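Local coordinates for protein beta-galacturonidase (Eisenbergiella tayi, PDB 6NCW) that acts as a family 2 glycoside hydrolase, binding galacturonate and probably cleaving terminal beta-linked galacturonic acid residues from glycosides, at residues Ile429-Tyr434 with Thr464-Gly469; Val507-Phe512 with Lys532-Glu537; Ala468-Gly473 with Glu485-Ala490; Tyr442-Tyr447 with Phe499-Cys504. All coordinates share one frame; numbering follows the deposited sequence.

All four contacts lie in the TIM barrel domain. Contacts 1, 2 and 3 cluster, with centres about 11 Å apart from one another. Contacts 1 and 2 follow the neighbouring parallel strands 461-466 and 504-509 into the loops at their C-terminal ends. Contact 3 begins where contact 1 ends, sharing A468 and G469, and joins that loop to helix 484-500. Contact 4 uses helix 439-453 and the far end of helix 484-500. Its centre is about 14 Å from contact 1 and about 23 Å from contact 3. Contacts 1 and 4 alternate along the chain, while contact 2 closes last. Contacts 1 and 2 carry sugar-binding residues; contact 4 joins helix 439-453 to the turn after helix 484-500.

Contact 1: residues Ile429-Tyr434 with Thr464-Gly469; sequences IYPKWY and TEIGAG
E465 meets the loop after strand 425-428 twice, once by its backbone and once by its carboxylate. E465 O accepts from I429 N at 2.9 Å, a nearly straight bond with 167° at the hydrogen. Y430 OH donates to E465 OE2 at 2.6 Å. It reaches this oxygen on the anti side, somewhat out of the carboxylate plane. OE2 lies at the edge of the Y430 ring, and the ring and carboxylate planes are 66° apart. The other oxygen, OE1, pairs with R309 and also bonds a bound glycerol. Next, I466 sends its CA hydrogen to the carbonyl of I429, with I466 CA 3.3 Å from I429 O. I466 CD1 packs beside I429 CG1 at 3.9 Å and reaches the ring of P431. G467 O comes to the edge of the Y430 ring, 3.6 Å from CD2. A468 then lays its backbone over one face of the W433 indole, while A468 CB touches W433 CE3 at 3.8 Å. On the same face, G469 N sits above the middle of the indole. G469 CA makes a CH-pi contact, 3.9 Å from the centroid of the W433 six-membered ring. W433 CG is anti to its own backbone N (chi1 -174°), which turns the indole back over these two residues. F522 of a second subunit meets W433 edge to face. E465 and Y434 both bind alpha-D-galacturonate, so this is the sugar site at the C-terminal ends of the barrel strands, the usual place for an active site in a TIM barrel hydrolase.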
loop_
_atom_site.group_PDB
_atom_site.type_symbol
_atom_site.label_atom_id
_atom_site.label_comp_id
_atom_site.label_asym_id
_atom_site.label_seq_id
_atom_site.Cartn_x
_atom_site.Cartn_y
_atom_site.Cartn_z
ATOM N N ILE A 429 13.137 -21.499 17.258
ATOM C CA ILE A 429 12.735 -22.442 16.211
ATOM C C ILE A 429 11.756 -21.754 15.276
ATOM O O ILE A 429 10.913 -20.961 15.716
ATOM C CB ILE A 429 12.103 -23.742 16.774
ATOM C CG1 ILE A 429 10.781 -23.455 17.478
ATOM C CG2 ILE A 429 13.086 -24.489 17.683
ATOM C CD1 ILE A 429 10.020 -24.723 17.915
ATOM N N TYR A 430 11.848 -22.074 13.982
ATOM C CA TYR A 430 10.922 -21.517 12.991
ATOM C C TYR A 430 10.273 -22.565 12.074
ATOM O O TYR A 430 10.264 -22.411 10.851
ATOM C CB TYR A 430 11.660 -20.478 12.163
ATOM C CG TYR A 430 12.059 -19.246 12.948
ATOM C CD1 TYR A 430 13.269 -19.188 13.617
ATOM C CD2 TYR A 430 11.217 -18.134 13.003
ATOM C CE1 TYR A 430 13.640 -18.041 14.310
ATOM C CE2 TYR A 430 11.578 -16.997 13.686
ATOM C CZ TYR A 430 12.787 -16.955 14.340
ATOM O OH TYR A 430 13.146 -15.810 15.027
ATOM N N PRO A 431 9.678 -23.623 12.630
ATOM C CA PRO A 431 8.912 -24.542 11.773
ATOM C C PRO A 431 7.705 -23.818 11.202
ATOM O O PRO A 431 7.083 -22.984 11.876
ATOM C CB PRO A 431 8.487 -25.664 12.729
ATOM C CG PRO A 431 8.420 -24.937 14.097
ATOM C CD PRO A 431 9.619 -24.027 14.051
ATOM N N LYS A 432 7.403 -24.129 9.942
ATOM C CA LYS A 432 6.367 -23.538 9.101
ATOM C C LYS A 432 6.789 -22.169 8.570
ATOM O O LYS A 432 6.010 -21.525 7.832
ATOM C CB LYS A 432 5.000 -23.453 9.801
ATOM C CG LYS A 432 4.366 -24.840 9.947
ATOM C CD LYS A 432 4.539 -25.613 8.632
ATOM C CE LYS A 432 3.712 -26.899 8.585
ATOM N NZ LYS A 432 2.248 -26.601 8.562
ATOM N N TRP A 433 8.007 -21.710 8.861
ATOM C CA TRP A 433 8.553 -20.571 8.131
ATOM C C TRP A 433 9.836 -20.968 7.410
ATOM O O TRP A 433 9.824 -21.067 6.186
ATOM C CB TRP A 433 8.746 -19.357 9.042
ATOM C CG TRP A 433 9.174 -18.157 8.240
ATOM C CD1 TRP A 433 10.406 -17.576 8.232
ATOM C CD2 TRP A 433 8.387 -17.440 7.273
ATOM N NE1 TRP A 433 10.436 -16.520 7.341
ATOM C CE2 TRP A 433 9.208 -16.416 6.740
ATOM C CE3 TRP A 433 7.068 -17.547 6.825
ATOM C CZ2 TRP A 433 8.754 -15.516 5.774
ATOM C CZ3 TRP A 433 6.613 -16.642 5.846
ATOM C CH2 TRP A 433 7.453 -15.647 5.348
ATOM N N TYR A 434 10.928 -21.221 8.119
ATOM C CA TYR A 434 12.179 -21.644 7.500
ATOM C C TYR A 434 12.263 -23.152 7.254
ATOM O O TYR A 434 13.181 -23.580 6.559
ATOM C CB TYR A 434 13.363 -21.217 8.377
ATOM C CG TYR A 434 13.618 -19.727 8.412
ATOM C CD1 TYR A 434 13.690 -18.982 7.234
ATOM C CD2 TYR A 434 13.791 -19.058 9.625
ATOM C CE1 TYR A 434 13.926 -17.604 7.260
ATOM C CE2 TYR A 434 14.020 -17.686 9.665
ATOM C CZ TYR A 434 14.088 -16.962 8.472
ATOM O OH TYR A 434 14.327 -15.605 8.501
ATOM N N THR A 464 12.244 -19.357 22.840
ATOM C CA THR A 464 12.568 -17.941 22.935
ATOM C C THR A 464 12.354 -17.196 21.624
ATOM O O THR A 464 12.398 -15.959 21.632
ATOM C CB THR A 464 14.015 -17.748 23.423
ATOM O OG1 THR A 464 14.864 -18.772 22.882
ATOM C CG2 THR A 464 14.040 -17.796 24.942
ATOM N N GLU A 465 12.103 -17.915 20.524
ATOM C CA GLU A 465 11.682 -17.340 19.242
ATOM C C GLU A 465 10.849 -18.366 18.496
ATOM O O GLU A 465 11.270 -19.514 18.380
ATOM C CB GLU A 465 12.880 -16.943 18.358
ATOM C CG GLU A 465 13.579 -15.671 18.801
ATOM C CD GLU A 465 14.863 -15.376 18.032
ATOM O OE1 GLU A 465 15.750 -14.744 18.651
ATOM O OE2 GLU A 465 14.985 -15.762 16.835
ATOM N N ILE A 466 9.669 -17.952 18.033
ATOM C CA ILE A 466 8.917 -18.628 16.981
ATOM C C ILE A 466 8.066 -17.571 16.275
ATOM O O ILE A 466 7.590 -16.620 16.902
ATOM C CB ILE A 466 8.055 -19.781 17.567
ATOM C CG1 ILE A 466 7.521 -20.706 16.470
ATOM C CG2 ILE A 466 6.899 -19.230 18.400
ATOM C CD1 ILE A 466 7.129 -22.102 17.011
ATOM N N GLY A 467 7.867 -17.727 14.968
ATOM C CA GLY A 467 7.054 -16.763 14.244
ATOM C C GLY A 467 7.194 -16.907 12.736
ATOM O O GLY A 467 7.658 -17.935 12.226
ATOM N N ALA A 468 6.783 -15.852 12.030
ATOM C CA ALA A 468 6.683 -15.931 10.578
ATOM C C ALA A 468 6.676 -14.527 9.981
ATOM O O ALA A 468 6.176 -13.578 10.593
ATOM C CB ALA A 468 5.413 -16.683 10.162
ATOM N N GLY A 469 7.187 -14.417 8.760
ATOM C CA GLY A 469 7.182 -13.135 8.076
ATOM C C GLY A 469 5.817 -12.805 7.501
ATOM O O GLY A 469 4.997 -13.680 7.219
#

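Contact 2: residues Val507-Phe512 with Lys532-Glu537; sequences VYIWQF and KGIVDE
At the C-terminal end of barrel strand 504-509, W510, Q511 and F512 meet the loop 532-535 beside the sugar site. The peptide bond between W510 and Q511 is cis. Three backbone bonds then hold the loop. Q511 N donates to K532 O at 3.1 Å, coming from well above the carbonyl plane. I534 N donates to Q511 O, also at 3.1 Å, but in the carbonyl plane and with a more bent bond of 145° at the hydrogen. The straightest is V535 N to F512 O, 3.0 Å long with 170° at the hydrogen. Q511 O is also approached by a CA hydrogen of G533, with G533 CA 3.3 Å away. The side chain of K532 runs along the edge of the W510 indole. K532 CB and K532 CD are each 3.5 Å from W510 CD1. The amine itself goes beyond, to Y434 OH, while W510 NE1 is held by N530 OD1. Further along the loop, V535 CG2 lies over one face of the F512 ring, 4.0 Å from its centroid. The CB of F512 starts away from the loop, but its ring, with CG anti to the backbone N (chi1 169°), presents a face to this methyl. I509 CG2 touches I534 CG1 at 4.0 Å, with the two side chains crossing at about a right angle. K532 and N530 both bind alpha-D-galacturonate. A cis peptide after a tryptophan at the end of the eighth strand is a recurrent feature of the TIM barrel glycosidases of clan GH-A.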
loop_
_atom_site.group_PDB
_atom_site.type_symbol
_atom_site.label_atom_id
_atom_site.label_comp_id
_atom_site.label_asym_id
_atom_site.label_seq_id
_atom_site.Cartn_x
_atom_site.Cartn_y
_atom_site.Cartn_z
ATOM N N VAL A 507 6.637 -19.218 25.671
ATOM C CA VAL A 507 7.098 -18.812 24.344
ATOM C C VAL A 507 7.274 -17.297 24.298
ATOM O O VAL A 507 6.511 -16.548 24.922
ATOM C CB VAL A 507 6.095 -19.272 23.249
ATOM C CG1 VAL A 507 4.698 -18.722 23.539
ATOM C CG2 VAL A 507 6.540 -18.785 21.866
ATOM N N TYR A 508 8.287 -16.839 23.542
ATOM C CA TYR A 508 8.362 -15.461 23.060
ATOM C C TYR A 508 8.197 -15.480 21.552
ATOM O O TYR A 508 9.015 -16.069 20.835
ATOM C CB TYR A 508 9.674 -14.758 23.420
ATOM C CG TYR A 508 9.857 -14.509 24.882
ATOM C CD1 TYR A 508 10.620 -15.380 25.660
ATOM C CD2 TYR A 508 9.266 -13.409 25.504
ATOM C CE1 TYR A 508 10.783 -15.173 27.023
ATOM C CE2 TYR A 508 9.435 -13.185 26.863
ATOM C CZ TYR A 508 10.184 -14.079 27.621
ATOM O OH TYR A 508 10.354 -13.874 28.973
ATOM N N ILE A 509 7.135 -14.834 21.081
ATOM C CA ILE A 509 6.948 -14.648 19.651
ATOM C C ILE A 509 8.059 -13.772 19.084
ATOM O O ILE A 509 8.397 -12.713 19.638
ATOM C CB ILE A 509 5.561 -14.045 19.381
ATOM C CG1 ILE A 509 4.480 -15.099 19.684
ATOM C CG2 ILE A 509 5.448 -13.612 17.924
ATOM C CD1 ILE A 509 3.104 -14.551 19.869
ATOM N N TRP A 510 8.629 -14.208 17.969
ATOM C CA TRP A 510 9.475 -13.351 17.154
ATOM C C TRP A 510 8.589 -12.804 16.043
ATOM O O TRP A 510 8.197 -13.559 15.148
ATOM C CB TRP A 510 10.673 -14.105 16.564
ATOM C CG TRP A 510 11.488 -13.148 15.751
ATOM C CD1 TRP A 510 11.273 -12.780 14.449
ATOM C CD2 TRP A 510 12.589 -12.333 16.224
ATOM N NE1 TRP A 510 12.187 -11.816 14.072
ATOM C CE2 TRP A 510 13.001 -11.524 15.143
ATOM C CE3 TRP A 510 13.265 -12.227 17.451
ATOM C CZ2 TRP A 510 14.071 -10.623 15.244
ATOM C CZ3 TRP A 510 14.331 -11.334 17.553
ATOM C CH2 TRP A 510 14.718 -10.539 16.448
ATOM N N GLN A 511 8.259 -11.502 16.082
ATOM C CA GLN A 511 8.635 -10.553 17.109
ATOM C C GLN A 511 7.507 -9.530 17.194
ATOM O O GLN A 511 6.530 -9.635 16.484
ATOM C CB GLN A 511 9.992 -9.874 16.807
ATOM C CG GLN A 511 10.001 -9.029 15.533
ATOM C CD GLN A 511 11.284 -8.209 15.361
ATOM O OE1 GLN A 511 11.839 -7.653 16.343
ATOM N NE2 GLN A 511 11.772 -8.137 14.112
ATOM N N PHE A 512 7.640 -8.536 18.070
ATOM C CA PHE A 512 6.562 -7.570 18.256
ATOM C C PHE A 512 6.307 -6.750 16.989
ATOM O O PHE A 512 5.180 -6.697 16.481
ATOM C CB PHE A 512 6.888 -6.644 19.435
ATOM C CG PHE A 512 5.972 -5.464 19.532
ATOM C CD1 PHE A 512 6.464 -4.176 19.417
ATOM C CD2 PHE A 512 4.608 -5.646 19.714
ATOM C CE1 PHE A 512 5.608 -3.080 19.506
ATOM C CE2 PHE A 512 3.745 -4.569 19.781
ATOM C CZ PHE A 512 4.243 -3.281 19.689
ATOM N N LYS A 532 8.833 -9.935 10.611
ATOM C CA LYS A 532 8.101 -10.913 11.394
ATOM C C LYS A 532 7.322 -10.269 12.516
ATOM O O LYS A 532 6.840 -10.975 13.408
ATOM C CB LYS A 532 9.059 -11.975 11.915
ATOM C CG LYS A 532 9.791 -12.704 10.767
ATOM C CD LYS A 532 10.500 -13.959 11.240
ATOM C CE LYS A 532 11.247 -14.649 10.087
ATOM N NZ LYS A 532 12.434 -13.898 9.640
ATOM N N GLY A 533 7.189 -8.945 12.496
ATOM C CA GLY A 533 6.350 -8.290 13.477
ATOM C C GLY A 533 4.916 -8.779 13.390
ATOM O O GLY A 533 4.410 -9.133 12.319
ATOM N N ILE A 534 4.276 -8.851 14.555
ATOM C CA ILE A 534 2.825 -8.962 14.619
ATOM C C ILE A 534 2.163 -7.603 14.360
ATOM O O ILE A 534 0.995 -7.547 13.963
ATOM C CB ILE A 534 2.442 -9.560 15.984
ATOM C CG1 ILE A 534 3.086 -10.968 16.165
ATOM C CG2 ILE A 534 0.913 -9.557 16.197
ATOM C CD1 ILE A 534 2.799 -12.017 15.041
ATOM N N VAL A 535 2.875 -6.499 14.587
ATOM C CA VAL A 535 2.491 -5.185 14.082
ATOM C C VAL A 535 3.611 -4.750 13.145
ATOM O O VAL A 535 4.732 -5.247 13.258
ATOM C CB VAL A 535 2.248 -4.143 15.204
ATOM C CG1 VAL A 535 1.134 -4.598 16.146
ATOM C CG2 VAL A 535 3.555 -3.803 16.005
ATOM N N ASP A 536 3.309 -3.869 12.181
ATOM C CA ASP A 536 4.384 -3.411 11.304
ATOM C C ASP A 536 5.208 -2.314 11.994
ATOM O O ASP A 536 5.003 -1.994 13.173
ATOM C CB ASP A 536 3.840 -2.985 9.935
ATOM C CG ASP A 536 3.195 -1.606 9.908
ATOM O OD1 ASP A 536 2.901 -0.985 10.961
ATOM O OD2 ASP A 536 2.972 -1.126 8.771
ATOM N N GLU A 537 6.181 -1.747 11.273
ATOM C CA GLU A 537 7.065 -0.787 11.934
ATOM C C GLU A 537 6.295 0.438 12.400
ATOM O O GLU A 537 6.719 1.086 13.350
ATOM C CB GLU A 537 8.244 -0.385 11.030
ATOM C CG GLU A 537 7.879 0.369 9.726
ATOM C CD GLU A 537 7.547 -0.575 8.571
ATOM O OE1 GLU A 537 7.083 -1.707 8.843
ATOM O OE2 GLU A 537 7.754 -0.193 7.387
#

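Contact 3: residues Ala468-Gly473 with Glu485-Ala490; sequences AGAIYG and EYQVQA
A468 touches helix 484-500 with both its methyl and its carbonyl. It begins the loop that links barrel strand 461-466 to this helix, the next one in the TIM barrel, and the contact folds the loop back on it. A468 CB rests on A490 CB at 3.7 Å, a close fit of two small side chains, and L491 of the same helix adds to the cover. A468 O accepts from Q487 NE2 at 2.9 Å. This bond is bent, with 149° at the hydrogen. The donor is tilted from the carbonyl plane, and the oxygen is also tilted from the amide plane of Q487. G469 follows with its carbonyl oxygen against the aliphatic base of the glutamine, G469 O lying 3.7 Å from Q487 CB. A470 then turns its methyl back to the helix. A470 CB lies against the Q487 amide, 3.5 Å from CD and 3.4 Å from OE1. A470 CB also meets Q487 CB at 3.6 Å. The glutamine gets here because CG is anti to its backbone N (chi1 -177°) and the chain stays extended beyond it. The backbone of A470 pairs with N531, near K532. Q487 NE2 has a second acceptor in G533 O. One buried amide nitrogen therefore serves two carbonyls from two loops. Those acceptors probably fix how the amide is turned, a polar tie beside a small apolar contact between alanine methyls.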
loop_
_atom_site.group_PDB
_atom_site.type_symbol
_atom_site.label_atom_id
_atom_site.label_comp_id
_atom_site.label_asym_id
_atom_site.label_seq_id
_atom_site.Cartn_x
_atom_site.Cartn_y
_atom_site.Cartn_z
ATOM N N ALA A 468 6.783 -15.852 12.030
ATOM C CA ALA A 468 6.683 -15.931 10.578
ATOM C C ALA A 468 6.676 -14.527 9.981
ATOM O O ALA A 468 6.176 -13.578 10.593
ATOM C CB ALA A 468 5.413 -16.683 10.162
ATOM N N GLY A 469 7.187 -14.417 8.760
ATOM C CA GLY A 469 7.182 -13.135 8.076
ATOM C C GLY A 469 5.817 -12.805 7.501
ATOM O O GLY A 469 4.997 -13.680 7.219
ATOM N N ALA A 470 5.578 -11.507 7.336
ATOM C CA ALA A 470 4.430 -11.006 6.592
ATOM C C ALA A 470 4.702 -9.550 6.248
ATOM O O ALA A 470 5.019 -8.756 7.139
ATOM C CB ALA A 470 3.137 -11.115 7.396
ATOM N N ILE A 471 4.581 -9.197 4.974
ATOM C CA ILE A 471 4.685 -7.799 4.573
ATOM C C ILE A 471 3.299 -7.191 4.727
ATOM O O ILE A 471 2.359 -7.626 4.057
ATOM C CB ILE A 471 5.201 -7.662 3.131
ATOM C CG1 ILE A 471 6.599 -8.290 2.999
ATOM C CG2 ILE A 471 5.211 -6.184 2.732
ATOM C CD1 ILE A 471 7.001 -8.608 1.527
ATOM N N TYR A 472 3.174 -6.204 5.623
ATOM C CA TYR A 472 1.887 -5.575 5.898
ATOM C C TYR A 472 1.285 -5.048 4.617
ATOM O O TYR A 472 1.930 -4.300 3.877
ATOM C CB TYR A 472 2.032 -4.423 6.916
ATOM C CG TYR A 472 0.734 -3.673 7.205
ATOM C CD1 TYR A 472 0.474 -2.428 6.634
ATOM C CD2 TYR A 472 -0.238 -4.218 8.032
ATOM C CE1 TYR A 472 -0.708 -1.751 6.884
ATOM C CE2 TYR A 472 -1.428 -3.546 8.284
ATOM C CZ TYR A 472 -1.654 -2.310 7.714
ATOM O OH TYR A 472 -2.841 -1.636 7.976
ATOM N N GLY A 473 0.045 -5.451 4.351
ATOM C CA GLY A 473 -0.651 -5.050 3.166
ATOM C C GLY A 473 -0.584 -6.051 2.019
ATOM O O GLY A 473 -1.405 -5.967 1.108
ATOM N N GLU A 485 -2.169 -13.533 5.308
ATOM C CA GLU A 485 -2.946 -14.752 5.539
ATOM C C GLU A 485 -2.049 -15.905 5.933
ATOM O O GLU A 485 -2.350 -16.643 6.875
ATOM C CB GLU A 485 -3.749 -15.124 4.302
ATOM C CG GLU A 485 -4.826 -14.132 3.984
ATOM C CD GLU A 485 -4.389 -13.136 2.909
ATOM O OE1 GLU A 485 -3.169 -13.033 2.626
ATOM O OE2 GLU A 485 -5.279 -12.460 2.352
ATOM N N TYR A 486 -0.934 -16.090 5.228
ATOM C CA TYR A 486 -0.073 -17.189 5.625
ATOM C C TYR A 486 0.440 -16.985 7.045
ATOM O O TYR A 486 0.558 -17.947 7.811
ATOM C CB TYR A 486 1.103 -17.367 4.670
ATOM C CG TYR A 486 1.912 -18.571 5.088
ATOM C CD1 TYR A 486 3.016 -18.444 5.931
ATOM C CD2 TYR A 486 1.522 -19.848 4.703
ATOM C CE1 TYR A 486 3.747 -19.560 6.340
ATOM C CE2 TYR A 486 2.241 -20.958 5.094
ATOM C CZ TYR A 486 3.356 -20.812 5.916
ATOM O OH TYR A 486 4.055 -21.933 6.317
ATOM N N GLN A 487 0.771 -15.742 7.413
ATOM C CA GLN A 487 1.298 -15.514 8.751
ATOM C C GLN A 487 0.262 -15.879 9.805
ATOM O O GLN A 487 0.612 -16.359 10.889
ATOM C CB GLN A 487 1.739 -14.062 8.934
ATOM C CG GLN A 487 2.375 -13.816 10.304
ATOM C CD GLN A 487 2.587 -12.337 10.618
ATOM O OE1 GLN A 487 1.677 -11.503 10.436
ATOM N NE2 GLN A 487 3.786 -12.002 11.092
ATOM N N VAL A 488 -1.018 -15.631 9.509
ATOM C CA VAL A 488 -2.097 -16.030 10.406
ATOM C C VAL A 488 -2.034 -17.532 10.663
ATOM O O VAL A 488 -2.046 -17.980 11.815
ATOM C CB VAL A 488 -3.461 -15.629 9.813
ATOM C CG1 VAL A 488 -4.610 -16.406 10.518
ATOM C CG2 VAL A 488 -3.666 -14.133 9.915
ATOM N N GLN A 489 -1.930 -18.325 9.588
ATOM C CA GLN A 489 -1.928 -19.781 9.710
ATOM C C GLN A 489 -0.710 -20.270 10.477
ATOM O O GLN A 489 -0.816 -21.163 11.321
ATOM C CB GLN A 489 -1.951 -20.440 8.328
ATOM C CG GLN A 489 -3.058 -19.968 7.390
ATOM C CD GLN A 489 -2.886 -20.474 5.943
ATOM O OE1 GLN A 489 -3.713 -20.179 5.072
ATOM N NE2 GLN A 489 -1.809 -21.231 5.689
ATOM N N ALA A 490 0.468 -19.736 10.156
ATOM C CA ALA A 490 1.689 -20.148 10.839
ATOM C C ALA A 490 1.602 -19.886 12.343
ATOM O O ALA A 490 1.864 -20.782 13.158
ATOM C CB ALA A 490 2.891 -19.423 10.239
#

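Contact 4: residues Tyr442-Tyr447 with Phe499-Cys504; sequences YLDELY and FSREGC
E502 O lies over one face of the Y447 ring and is gripped by R501 through two nitrogens, NE at 2.9 Å and NH2 at 3.1 Å. It belongs to a type II beta turn, R501 to C504, which leads from helix 484-500 into barrel strand 504-509. Helix 439-453 of the TIM barrel packs against this turn. The side-on grip fixes how the guanidinium is turned. R501 NH1 makes a salt bridge to the helix, 2.7 Å from D444 OD1. That oxygen lies near the guanidinium plane, but NH1 approaches it from above the carboxylate plane, with the two planes 83° apart. Y447 covers the guanidinium: its CD2 sits above the middle of one face, 3.7 Å from R501 CZ, and the ring is inclined by 25°. The aliphatic part of the arginine is used as well, with R501 CB 3.7 Å from L443 CD2. Y447 also has an edge-to-face partner in F461. At the third position of the turn, G503 CA comes to 3.5 Å from Y447 OH. A water closes this corner, accepting from Y447 OH at 2.7 Å and donating to G503 O at 2.6 Å.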
loop_
_atom_site.group_PDB
_atom_site.type_symbol
_atom_site.label_atom_id
_atom_site.label_comp_id
_atom_site.label_asym_id
_atom_site.label_seq_id
_atom_site.Cartn_x
_atom_site.Cartn_y
_atom_site.Cartn_z
ATOM N N TYR A 442 8.454 -31.043 14.963
ATOM C CA TYR A 442 9.745 -30.397 15.150
ATOM C C TYR A 442 10.014 -30.159 16.629
ATOM O O TYR A 442 11.096 -30.469 17.142
ATOM C CB TYR A 442 9.749 -29.084 14.365
ATOM C CG TYR A 442 11.096 -28.479 14.139
ATOM C CD1 TYR A 442 11.526 -27.395 14.894
ATOM C CD2 TYR A 442 11.937 -28.971 13.149
ATOM C CE1 TYR A 442 12.765 -26.811 14.675
ATOM C CE2 TYR A 442 13.187 -28.403 12.926
ATOM C CZ TYR A 442 13.589 -27.326 13.684
ATOM O OH TYR A 442 14.823 -26.766 13.461
ATOM N N LEU A 443 9.015 -29.635 17.337
ATOM C CA LEU A 443 9.164 -29.319 18.746
ATOM C C LEU A 443 9.374 -30.583 19.575
ATOM O O LEU A 443 10.204 -30.600 20.495
ATOM C CB LEU A 443 7.932 -28.541 19.212
ATOM C CG LEU A 443 7.876 -28.038 20.639
ATOM C CD1 LEU A 443 9.183 -27.316 20.998
ATOM C CD2 LEU A 443 6.682 -27.119 20.777
ATOM N N ASP A 444 8.643 -31.655 19.254
ATOM C CA ASP A 444 8.806 -32.914 19.981
ATOM C C ASP A 444 10.177 -33.530 19.740
ATOM O O ASP A 444 10.814 -34.026 20.677
ATOM C CB ASP A 444 7.698 -33.892 19.583
ATOM C CG ASP A 444 6.337 -33.479 20.142
ATOM O OD1 ASP A 444 6.296 -32.545 20.984
ATOM O OD2 ASP A 444 5.314 -34.078 19.740
ATOM N N GLU A 445 10.651 -33.503 18.500
ATOM C CA GLU A 445 11.978 -34.036 18.209
ATOM C C GLU A 445 13.059 -33.275 18.974
ATOM O O GLU A 445 13.974 -33.885 19.540
ATOM C CB GLU A 445 12.240 -33.983 16.707
ATOM C CG GLU A 445 13.708 -34.116 16.376
ATOM C CD GLU A 445 14.002 -34.083 14.885
ATOM O OE1 GLU A 445 15.191 -33.940 14.523
ATOM O OE2 GLU A 445 13.060 -34.219 14.078
ATOM N N LEU A 446 12.964 -31.939 19.013
ATOM C CA LEU A 446 13.917 -31.136 19.783
ATOM C C LEU A 446 13.800 -31.412 21.279
ATOM O O LEU A 446 14.812 -31.582 21.971
ATOM C CB LEU A 446 13.701 -29.651 19.503
ATOM C CG LEU A 446 14.521 -28.674 20.372
ATOM C CD1 LEU A 446 16.039 -28.869 20.214
ATOM C CD2 LEU A 446 14.122 -27.223 20.068
ATOM N N TYR A 447 12.572 -31.457 21.799
ATOM C CA TYR A 447 12.390 -31.621 23.241
ATOM C C TYR A 447 12.914 -32.972 23.713
ATOM O O TYR A 447 13.639 -33.056 24.712
ATOM C CB TYR A 447 10.921 -31.461 23.627
ATOM C CG TYR A 447 10.767 -31.431 25.124
ATOM C CD1 TYR A 447 11.190 -30.325 25.859
ATOM C CD2 TYR A 447 10.259 -32.526 25.816
ATOM C CE1 TYR A 447 11.078 -30.292 27.231
ATOM C CE2 TYR A 447 10.145 -32.504 27.197
ATOM C CZ TYR A 447 10.559 -31.389 27.896
ATOM O OH TYR A 447 10.455 -31.367 29.268
ATOM N N PHE A 499 2.126 -24.214 23.473
ATOM C CA PHE A 499 1.320 -24.255 24.686
ATOM C C PHE A 499 0.802 -25.650 25.031
ATOM O O PHE A 499 0.324 -25.846 26.150
ATOM C CB PHE A 499 0.156 -23.270 24.557
ATOM C CG PHE A 499 0.575 -21.837 24.707
ATOM C CD1 PHE A 499 1.359 -21.444 25.786
ATOM C CD2 PHE A 499 0.230 -20.897 23.760
ATOM C CE1 PHE A 499 1.778 -20.119 25.930
ATOM C CE2 PHE A 499 0.648 -19.560 23.892
ATOM C CZ PHE A 499 1.413 -19.175 24.992
ATOM N N SER A 500 0.893 -26.623 24.125
ATOM C CA SER A 500 0.532 -27.997 24.443
ATOM C C SER A 500 1.746 -28.909 24.599
ATOM O O SER A 500 1.575 -30.109 24.833
ATOM C CB SER A 500 -0.422 -28.550 23.379
ATOM O OG SER A 500 0.203 -28.619 22.117
ATOM N N ARG A 501 2.963 -28.374 24.507
ATOM C CA ARG A 501 4.182 -29.150 24.711
ATOM C C ARG A 501 4.439 -29.291 26.215
ATOM O O ARG A 501 4.844 -28.330 26.881
ATOM C CB ARG A 501 5.342 -28.467 23.991
ATOM C CG ARG A 501 6.709 -29.112 24.142
ATOM C CD ARG A 501 6.726 -30.563 23.661
ATOM N NE ARG A 501 6.688 -31.471 24.801
ATOM C CZ ARG A 501 6.750 -32.796 24.720
ATOM N NH1 ARG A 501 6.856 -33.397 23.537
ATOM N NH2 ARG A 501 6.709 -33.517 25.833
ATOM N N GLU A 502 4.180 -30.478 26.761
ATOM C CA GLU A 502 4.454 -30.729 28.172
ATOM C C GLU A 502 5.933 -30.562 28.454
ATOM O O GLU A 502 6.777 -31.089 27.722
ATOM C CB GLU A 502 4.018 -32.146 28.568
ATOM C CG GLU A 502 2.663 -32.205 29.261
ATOM C CD GLU A 502 2.160 -33.640 29.428
ATOM O OE1 GLU A 502 2.982 -34.528 29.778
ATOM O OE2 GLU A 502 0.950 -33.880 29.188
ATOM N N GLY A 503 6.239 -29.848 29.532
ATOM C CA GLY A 503 7.598 -29.500 29.884
ATOM C C GLY A 503 8.050 -28.142 29.380
ATOM O O GLY A 503 9.176 -27.733 29.675
ATOM N N CYS A 504 7.215 -27.434 28.633
ATOM C CA CYS A 504 7.567 -26.130 28.095
ATOM C C CYS A 504 6.871 -25.054 28.914
ATOM O O CYS A 504 5.651 -25.086 29.069
ATOM C CB CYS A 504 7.172 -26.025 26.614
ATOM S SG CYS A 504 7.451 -24.386 25.843
HETATM O O HOH W 1 11.305 -29.069 30.457
#